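Local structure of thioredoxin (H-type,TRX-H) (Edwardsiella tarda, 5ZF2) at residues C29-R34 / Q72-I77; F68-Q73 / V85-G90. The protein is a thioredoxin-like protein that probably acts as a thiol-disulfide oxidoreductase and inhibits host ASK1-MAPK signalling to promote pathogenesis during infection. All blocks are in the same frame, centred on the assembly; numbering follows the deposited sequence.

Contact 1: residues C29-R34 / Q72-I77; sequences CPVCKR and QQSTLI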
ATOM      1  N   CYS A  29       9.070   1.700 -12.899  1.00 46.17           N
ATOM      2  CA  CYS A  29       9.210   0.318 -12.456  1.00 36.15           C
ATOM      3  C   CYS A  29       8.177  -0.563 -13.145  1.00 44.11           C
ATOM      4  O   CYS A  29       6.964  -0.376 -12.928  1.00 36.92           O
ATOM      5  CB  CYS A  29       9.067   0.215 -10.946  1.00 39.41           C
ATOM      6  SG  CYS A  29       9.038  -1.498 -10.388  1.00 49.82           S
ATOM      7  N   PRO A  30       8.600  -1.532 -13.967  1.00 47.34           N
ATOM      8  CA  PRO A  30       7.620  -2.415 -14.618  1.00 42.11           C
ATOM      9  C   PRO A  30       6.891  -3.304 -13.634  1.00 40.48           C
ATOM     10  O   PRO A  30       5.708  -3.607 -13.835  1.00 40.95           O
ATOM     11  CB  PRO A  30       8.474  -3.240 -15.595  1.00 45.11           C
ATOM     12  CG  PRO A  30       9.844  -2.612 -15.585  1.00 47.69           C
ATOM     13  CD  PRO A  30       9.984  -1.923 -14.270  1.00 49.80           C
ATOM     14  N   VAL A  31       7.546  -3.685 -12.559  1.00 34.09           N
ATOM     15  CA  VAL A  31       6.848  -4.425 -11.544  1.00 33.99           C
ATOM     16  C   VAL A  31       5.764  -3.583 -10.902  1.00 27.50           C
ATOM     17  O   VAL A  31       4.658  -4.031 -10.789  1.00 26.08           O
ATOM     18  CB  VAL A  31       7.791  -5.086 -10.514  1.00 29.42           C
ATOM     19  CG1 VAL A  31       6.992  -5.716  -9.387  1.00 27.68           C
ATOM     20  CG2 VAL A  31       8.632  -6.155 -11.185  1.00 29.53           C
ATOM     21  N   CYS A  32       6.084  -2.343 -10.569  1.00 28.57           N
ATOM     22  CA  CYS A  32       5.120  -1.448  -9.961  1.00 29.25           C
ATOM     23  C   CYS A  32       3.911  -1.249 -10.821  1.00 28.74           C
ATOM     24  O   CYS A  32       2.830  -1.260 -10.344  1.00 27.33           O
ATOM     25  CB  CYS A  32       5.704  -0.111  -9.612  1.00 36.99           C
ATOM     26  SG  CYS A  32       6.893  -0.137  -8.300  1.00 39.84           S
ATOM     27  N   LYS A  33       4.154  -1.038 -12.099  1.00 31.18           N
ATOM     28  CA  LYS A  33       3.106  -0.906 -13.092  1.00 32.34           C
ATOM     29  C   LYS A  33       2.188  -2.103 -13.076  1.00 30.56           C
ATOM     30  O   LYS A  33       1.037  -1.981 -12.844  1.00 35.23           O
ATOM     31  CB  LYS A  33       3.749  -0.735 -14.462  1.00 35.51           C
ATOM     32  CG  LYS A  33       3.011   0.165 -15.395  1.00 48.83           C
ATOM     33  CD  LYS A  33       2.357   1.291 -14.664  1.00 58.16           C
ATOM     34  CE  LYS A  33       0.866   1.165 -14.714  1.00 65.43           C
ATOM     35  NZ  LYS A  33       0.268   2.525 -14.731  1.00 65.13           N
ATOM     36  N   ARG A  34       2.760  -3.258 -13.270  1.00 29.69           N
ATOM     37  CA  ARG A  34       2.117  -4.532 -13.136  1.00 28.05           C
ATOM     38  C   ARG A  34       1.299  -4.761 -11.852  1.00 30.33           C
ATOM     39  O   ARG A  34       0.184  -5.148 -11.908  1.00 27.15           O
ATOM     40  CB  ARG A  34       3.187  -5.580 -13.225  1.00 37.17           C
ATOM     41  CG  ARG A  34       2.771  -6.904 -13.797  1.00 50.16           C
ATOM     42  CD  ARG A  34       3.833  -7.493 -14.758  1.00 62.51           C
ATOM     43  NE  ARG A  34       5.248  -7.411 -14.346  1.00 67.71           N
ATOM     44  CZ  ARG A  34       6.259  -7.079 -15.155  1.00 65.75           C
ATOM     45  NH1 ARG A  34       6.055  -6.732 -16.419  1.00 61.65           N
ATOM     46  NH2 ARG A  34       7.488  -7.052 -14.697  1.00 65.97           N
ATOM     47  N   GLN A  72      12.992  -0.955  -1.160  1.00 23.21           N
ATOM     48  CA  GLN A  72      12.752  -1.241  -2.570  1.00 24.99           C
ATOM     49  C   GLN A  72      11.379  -0.736  -2.986  1.00 21.05           C
ATOM     50  O   GLN A  72      10.428  -0.747  -2.199  1.00 20.00           O
ATOM     51  CB  GLN A  72      12.825  -2.740  -2.892  1.00 22.24           C
ATOM     52  CG  GLN A  72      13.901  -3.479  -2.106  1.00 41.04           C
ATOM     53  CD  GLN A  72      14.115  -4.877  -2.613  1.00 43.95           C
ATOM     54  OE1 GLN A  72      13.857  -5.171  -3.779  1.00 52.17           O
ATOM     55  NE2 GLN A  72      14.594  -5.755  -1.741  1.00 45.70           N
ATOM     56  N   GLN A  73      11.288  -0.327  -4.246  1.00 21.54           N
ATOM     57  CA  GLN A  73       9.995  -0.095  -4.860  1.00 22.30           C
ATOM     58  C   GLN A  73       9.247  -1.423  -4.934  1.00 22.93           C
ATOM     59  O   GLN A  73       9.833  -2.499  -4.787  1.00 31.38           O
ATOM     60  CB  GLN A  73      10.180   0.508  -6.251  1.00 26.32           C
ATOM     61  CG  GLN A  73      11.074  -0.375  -7.137  1.00 45.17           C
ATOM     62  CD  GLN A  73      11.782   0.385  -8.255  1.00 49.97           C
ATOM     63  OE1 GLN A  73      11.964  -0.139  -9.359  1.00 47.90           O
ATOM     64  NE2 GLN A  73      12.193   1.618  -7.969  1.00 49.52           N
ATOM     65  N   SER A  74       7.940  -1.340  -5.159  1.00 27.01           N
ATOM     66  CA  SER A  74       7.037  -2.491  -5.186  1.00 28.05           C
ATOM     67  C   SER A  74       6.857  -3.135  -3.815  1.00 25.06           C
ATOM     68  O   SER A  74       6.439  -4.297  -3.732  1.00 24.43           O
ATOM     69  CB  SER A  74       7.470  -3.545  -6.222  1.00 19.72           C
ATOM     70  OG  SER A  74       8.593  -4.315  -5.776  1.00 21.49           O
ATOM     71  N   THR A  75       7.126  -2.394  -2.735  1.00 11.90           N
ATOM     72  CA  THR A  75       6.844  -2.865  -1.379  1.00 17.09           C
ATOM     73  C   THR A  75       5.408  -2.501  -1.022  1.00 18.17           C
ATOM     74  O   THR A  75       4.970  -1.367  -1.274  1.00 17.58           O
ATOM     75  CB  THR A  75       7.791  -2.247  -0.338  1.00 16.13           C
ATOM     76  OG1 THR A  75       9.154  -2.534  -0.669  1.00 18.42           O
ATOM     77  CG2 THR A  75       7.500  -2.814   1.052  1.00  9.98           C
ATOM     78  N   LEU A  76       4.674  -3.465  -0.457  1.00 10.29           N
ATOM     79  CA  LEU A  76       3.321  -3.251   0.063  1.00  8.90           C
ATOM     80  C   LEU A  76       3.340  -3.581   1.546  1.00 11.51           C
ATOM     81  O   LEU A  76       3.906  -4.614   1.948  1.00 13.44           O
ATOM     82  CB  LEU A  76       2.283  -4.147  -0.632  1.00 14.12           C
ATOM     83  CG  LEU A  76       2.183  -4.080  -2.155  1.00 12.59           C
ATOM     84  CD1 LEU A  76       1.255  -5.197  -2.697  1.00 11.58           C
ATOM     85  CD2 LEU A  76       1.667  -2.716  -2.538  1.00 15.46           C
ATOM     86  N   ILE A  77       2.755  -2.709   2.352  1.00  9.78           N
ATOM     87  CA  ILE A  77       2.687  -2.918   3.795  1.00 14.35           C
ATOM     88  C   ILE A  77       1.247  -2.763   4.238  1.00 17.01           C
ATOM     89  O   ILE A  77       0.627  -1.726   3.988  1.00 12.38           O
ATOM     90  CB  ILE A  77       3.561  -1.929   4.576  1.00 10.11           C
ATOM     91  CG1 ILE A  77       4.981  -1.895   3.988  1.00 14.19           C
ATOM     92  CG2 ILE A  77       3.523  -2.329   6.088  1.00  9.91           C
ATOM     93  CD1 ILE A  77       5.837  -0.737   4.540  1.00 15.15           C
TER
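Cys32 lays its sulfur against the backbone of Ser74, with SG 3.5 Å from Ser74 N and a little further from CA and CB of the same residue. With chi1 at -68° the sulfur stands anti to the carbonyl carbon of Cys32 and beside the backbone N, where it meets the loop. Gln73 enters from the loop: its CB packs on Cys32 SG at 3.9 Å, and from there the extended chain runs on past Cys29, so that one side chain borders both cysteines. The amide oxygen OE1 ends 3.3 Å from Cys29 CB and nearly as close to Cys29 SG, a van der Waals contact. Further along, Val31 sets CG1 over Ser74 CB at 3.9 Å.

Cys29 occupies the N-cap of the helix. Its SG, swung anti to the backbone N (chi1 173°), accepts a nearly straight bond from Cys32 N at 3.1 Å. The sulfurs Cys29 SG and Cys32 SG stand 3.3 Å apart, too far for a disulfide, so the pair is not oxidised to one in this structure. Cys32 is buried whereas Cys29 is partly exposed, consistent with the accessible first cysteine of a thioredoxin-type CxxC site.

Ser74 probably occupies the position that in most thioredoxins holds the cis-proline facing the active site; here the peptide before it is trans, and its phi is positive. Together with Thr75 it faces Val24 in a G1 beta bulge, while Thr75 OG1 donates to Gln72 O at 2.7 Å and closes the short turn between them. The contact thus joins the head of helix 30-43 to the entry of strand 75-80, which lies between strands 20-25 and 83-89, with Leu76 packing on helices 30-43 and 94-102.

Contact 2: residues F68-Q73 / V85-G90; sequences FRVSQQ and VRRSIG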
ATOM      1  N   PHE A  68       8.759   3.687   7.198  1.00 17.03           N
ATOM      2  CA  PHE A  68       8.210   2.387   6.853  1.00 16.43           C
ATOM      3  C   PHE A  68       9.271   1.304   6.707  1.00 17.08           C
ATOM      4  O   PHE A  68       8.911   0.147   6.476  1.00 20.67           O
ATOM      5  CB  PHE A  68       7.412   2.513   5.548  1.00 16.04           C
ATOM      6  CG  PHE A  68       6.199   3.408   5.670  1.00 19.45           C
ATOM      7  CD1 PHE A  68       5.269   3.188   6.666  1.00 21.36           C
ATOM      8  CD2 PHE A  68       6.013   4.488   4.803  1.00 20.27           C
ATOM      9  CE1 PHE A  68       4.160   4.004   6.794  1.00 24.73           C
ATOM     10  CE2 PHE A  68       4.913   5.312   4.933  1.00 20.79           C
ATOM     11  CZ  PHE A  68       3.983   5.071   5.929  1.00 20.51           C
ATOM     12  N   ARG A  69      10.555   1.652   6.845  1.00 18.07           N
ATOM     13  CA  ARG A  69      11.658   0.701   6.726  1.00 18.86           C
ATOM     14  C   ARG A  69      11.609   0.040   5.344  1.00 22.31           C
ATOM     15  O   ARG A  69      11.568  -1.186   5.198  1.00 19.50           O
ATOM     16  CB  ARG A  69      11.609  -0.314   7.883  1.00 23.79           C
ATOM     17  CG  ARG A  69      12.636  -1.466   7.858  1.00 32.85           C
ATOM     18  CD  ARG A  69      12.495  -2.422   9.065  1.00 27.28           C
ATOM     19  NE  ARG A  69      11.452  -3.430   8.845  1.00 25.44           N
ATOM     20  CZ  ARG A  69      11.557  -4.462   8.009  1.00 29.11           C
ATOM     21  NH1 ARG A  69      12.652  -4.651   7.284  1.00 30.71           N
ATOM     22  NH2 ARG A  69      10.561  -5.323   7.893  1.00 31.33           N
ATOM     23  N   VAL A  70      11.554   0.882   4.316  1.00 19.12           N
ATOM     24  CA  VAL A  70      11.380   0.454   2.932  1.00 19.22           C
ATOM     25  C   VAL A  70      12.664   0.723   2.174  1.00 26.33           C
ATOM     26  O   VAL A  70      13.157   1.857   2.169  1.00 20.94           O
ATOM     27  CB  VAL A  70      10.203   1.181   2.258  1.00 20.95           C
ATOM     28  CG1 VAL A  70      10.185   0.899   0.746  1.00 18.90           C
ATOM     29  CG2 VAL A  70       8.904   0.754   2.909  1.00 22.12           C
ATOM     30  N   SER A  71      13.194  -0.310   1.519  1.00 20.99           N
ATOM     31  CA  SER A  71      14.387  -0.155   0.708  1.00 23.33           C
ATOM     32  C   SER A  71      14.165  -0.459  -0.765  1.00 22.90           C
ATOM     33  O   SER A  71      15.085  -0.247  -1.558  1.00 28.12           O
ATOM     34  CB  SER A  71      15.527  -1.047   1.240  1.00 27.09           C
ATOM     35  OG  SER A  71      15.160  -2.423   1.240  1.00 32.77           O
ATOM     36  N   GLN A  72      12.992  -0.955  -1.160  1.00 23.21           N
ATOM     37  CA  GLN A  72      12.752  -1.241  -2.570  1.00 24.99           C
ATOM     38  C   GLN A  72      11.379  -0.736  -2.986  1.00 21.05           C
ATOM     39  O   GLN A  72      10.428  -0.747  -2.199  1.00 20.00           O
ATOM     40  CB  GLN A  72      12.825  -2.740  -2.892  1.00 22.24           C
ATOM     41  CG  GLN A  72      13.901  -3.479  -2.106  1.00 41.04           C
ATOM     42  CD  GLN A  72      14.115  -4.877  -2.613  1.00 43.95           C
ATOM     43  OE1 GLN A  72      13.857  -5.171  -3.779  1.00 52.17           O
ATOM     44  NE2 GLN A  72      14.594  -5.755  -1.741  1.00 45.70           N
ATOM     45  N   GLN A  73      11.288  -0.327  -4.246  1.00 21.54           N
ATOM     46  CA  GLN A  73       9.995  -0.095  -4.860  1.00 22.30           C
ATOM     47  C   GLN A  73       9.247  -1.423  -4.934  1.00 22.93           C
ATOM     48  O   GLN A  73       9.833  -2.499  -4.787  1.00 31.38           O
ATOM     49  CB  GLN A  73      10.180   0.508  -6.251  1.00 26.32           C
ATOM     50  CG  GLN A  73      11.074  -0.375  -7.137  1.00 45.17           C
ATOM     51  CD  GLN A  73      11.782   0.385  -8.255  1.00 49.97           C
ATOM     52  OE1 GLN A  73      11.964  -0.139  -9.359  1.00 47.90           O
ATOM     53  NE2 GLN A  73      12.193   1.618  -7.969  1.00 49.52           N
ATOM     54  N   VAL A  85       0.676  -5.552   9.922  1.00 12.72           N
ATOM     55  CA  VAL A  85       0.275  -6.954   9.940  1.00 15.46           C
ATOM     56  C   VAL A  85       1.184  -7.801   9.062  1.00 14.54           C
ATOM     57  O   VAL A  85       1.520  -8.924   9.422  1.00 20.40           O
ATOM     58  CB  VAL A  85      -1.203  -7.084   9.501  1.00 28.48           C
ATOM     59  CG1 VAL A  85      -1.560  -8.537   9.209  1.00 29.34           C
ATOM     60  CG2 VAL A  85      -2.118  -6.538  10.586  1.00 39.10           C
ATOM     61  N   ARG A  86       1.599  -7.285   7.905  1.00 12.03           N
ATOM     62  CA  ARG A  86       2.458  -8.032   6.994  1.00 10.63           C
ATOM     63  C   ARG A  86       2.930  -7.089   5.906  1.00 17.26           C
ATOM     64  O   ARG A  86       2.335  -6.026   5.674  1.00 14.63           O
ATOM     65  CB  ARG A  86       1.726  -9.233   6.354  1.00 13.10           C
ATOM     66  CG  ARG A  86       0.356  -8.859   5.782  1.00 15.78           C
ATOM     67  CD  ARG A  86      -0.401 -10.104   5.331  1.00 22.25           C
ATOM     68  NE  ARG A  86      -1.773  -9.796   4.965  1.00 24.35           N
ATOM     69  CZ  ARG A  86      -2.846 -10.125   5.686  1.00 18.84           C
ATOM     70  NH1 ARG A  86      -2.726 -10.804   6.823  1.00 23.52           N
ATOM     71  NH2 ARG A  86      -4.050  -9.780   5.245  1.00 17.70           N
ATOM     72  N   ARG A  87       4.000  -7.499   5.231  1.00 11.35           N
ATOM     73  CA  ARG A  87       4.529  -6.735   4.115  1.00 13.03           C
ATOM     74  C   ARG A  87       4.953  -7.721   3.031  1.00 15.28           C
ATOM     75  O   ARG A  87       5.052  -8.936   3.258  1.00 12.90           O
ATOM     76  CB  ARG A  87       5.686  -5.820   4.552  1.00  9.67           C
ATOM     77  CG  ARG A  87       6.950  -6.544   5.050  1.00 13.30           C
ATOM     78  CD  ARG A  87       8.081  -5.533   5.292  1.00 16.79           C
ATOM     79  NE  ARG A  87       7.692  -4.507   6.265  1.00 17.23           N
ATOM     80  CZ  ARG A  87       8.174  -3.267   6.270  1.00 20.48           C
ATOM     81  NH1 ARG A  87       9.059  -2.914   5.345  1.00 16.57           N
ATOM     82  NH2 ARG A  87       7.766  -2.385   7.184  1.00 19.33           N
ATOM     83  N   SER A  88       5.171  -7.184   1.837  1.00 14.15           N
ATOM     84  CA  SER A  88       5.406  -7.973   0.637  1.00 12.15           C
ATOM     85  C   SER A  88       6.223  -7.122  -0.322  1.00 15.44           C
ATOM     86  O   SER A  88       5.978  -5.912  -0.423  1.00 15.65           O
ATOM     87  CB  SER A  88       4.046  -8.382   0.014  1.00 11.00           C
ATOM     88  OG  SER A  88       4.212  -8.888  -1.304  1.00 20.51           O
ATOM     89  N   ILE A  89       7.188  -7.731  -1.023  1.00 11.98           N
ATOM     90  CA  ILE A  89       8.000  -7.008  -2.016  1.00 16.74           C
ATOM     91  C   ILE A  89       7.936  -7.736  -3.360  1.00 17.63           C
ATOM     92  O   ILE A  89       8.324  -8.907  -3.456  1.00 12.51           O
ATOM     93  CB  ILE A  89       9.472  -6.866  -1.578  1.00 18.86           C
ATOM     94  CG1 ILE A  89       9.626  -6.061  -0.285  1.00 13.76           C
ATOM     95  CG2 ILE A  89      10.328  -6.264  -2.715  1.00 18.71           C
ATOM     96  CD1 ILE A  89      11.010  -6.308   0.391  1.00 15.35           C
ATOM     97  N   GLY A  90       7.496  -7.041  -4.399  1.00 14.41           N
ATOM     98  CA  GLY A  90       7.613  -7.553  -5.748  1.00 18.24           C
ATOM     99  C   GLY A  90       6.538  -8.528  -6.192  1.00 15.29           C
ATOM    100  O   GLY A  90       6.621  -9.042  -7.315  1.00 17.52           O
TER
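Arg87 sends its guanidinium from strand 83-89 to the end of helix 62-68 and grips Phe68 O end-on with two nitrogens. The bond from NH2 to Phe68 O is the shorter and straighter, 2.9 Å with 158° at the hydrogen; that from NH1 to Phe68 O is 3.3 Å long. The oxygen lies almost in the guanidinium plane, at its edge. NH1 also reaches Arg69 O, in a weak bond of 3.1 Å. A bend at chi3 (58°) turns the group into this position, and Glu84 forms a salt bridge with its NE, so the polar end is held by Glu84 as well as by the carbonyl. The ring of Phe68 itself turns into the core, edge-to-face with Phe10 and against Val22, Ile77 and Tyr79.

Over one face of Arg87 lies the guanidinium of Arg69, stacked with centres 4.0 Å apart and planes inclined by 27°. These like charges are probably tolerated because the carboxylate of Glu84 offsets the charge of Arg87 and the carbonyl of Phe68 adds its partial negative charge.

Toward the other end the contact is looser: Gln72 and Ile89, both exposed, cross at about a right angle, Gln72 OE1 resting 3.8 Å from Ile89 CG2.

Arg69 has the positive phi of a Schellman motif, and the arginine on the edge strand adds side-chain donors to the carbonyl at the C-terminal end of helix 62-68, tying it to the hairpin of strands 75-80 and 83-89 in the thioredoxin fold.

How the contacts relate
The centres of the two contacts lie 9 Å apart, and Gln72 and Gln73 belong to both. Along the chain, 29-34 comes first, then 68-73 runs into 72-77, and 85-90 follows on the next strand. Strands 75-80 and 83-89 are antiparallel neighbours at one side of the mixed sheet, and their pairing bridges the contacts: Leu76 N lies 2.8 Å from Ser88 O and Ser74 O 3.0 Å from Gly90 N, both probable hydrogen bonds. The loop after helix 62-68 thus meets the edge strand at Phe68, Arg69 and Gln72 and the CxxC pair at Gln73 and Ser74, which places the probable redox site beside the start of the hairpin 75-80/83-89.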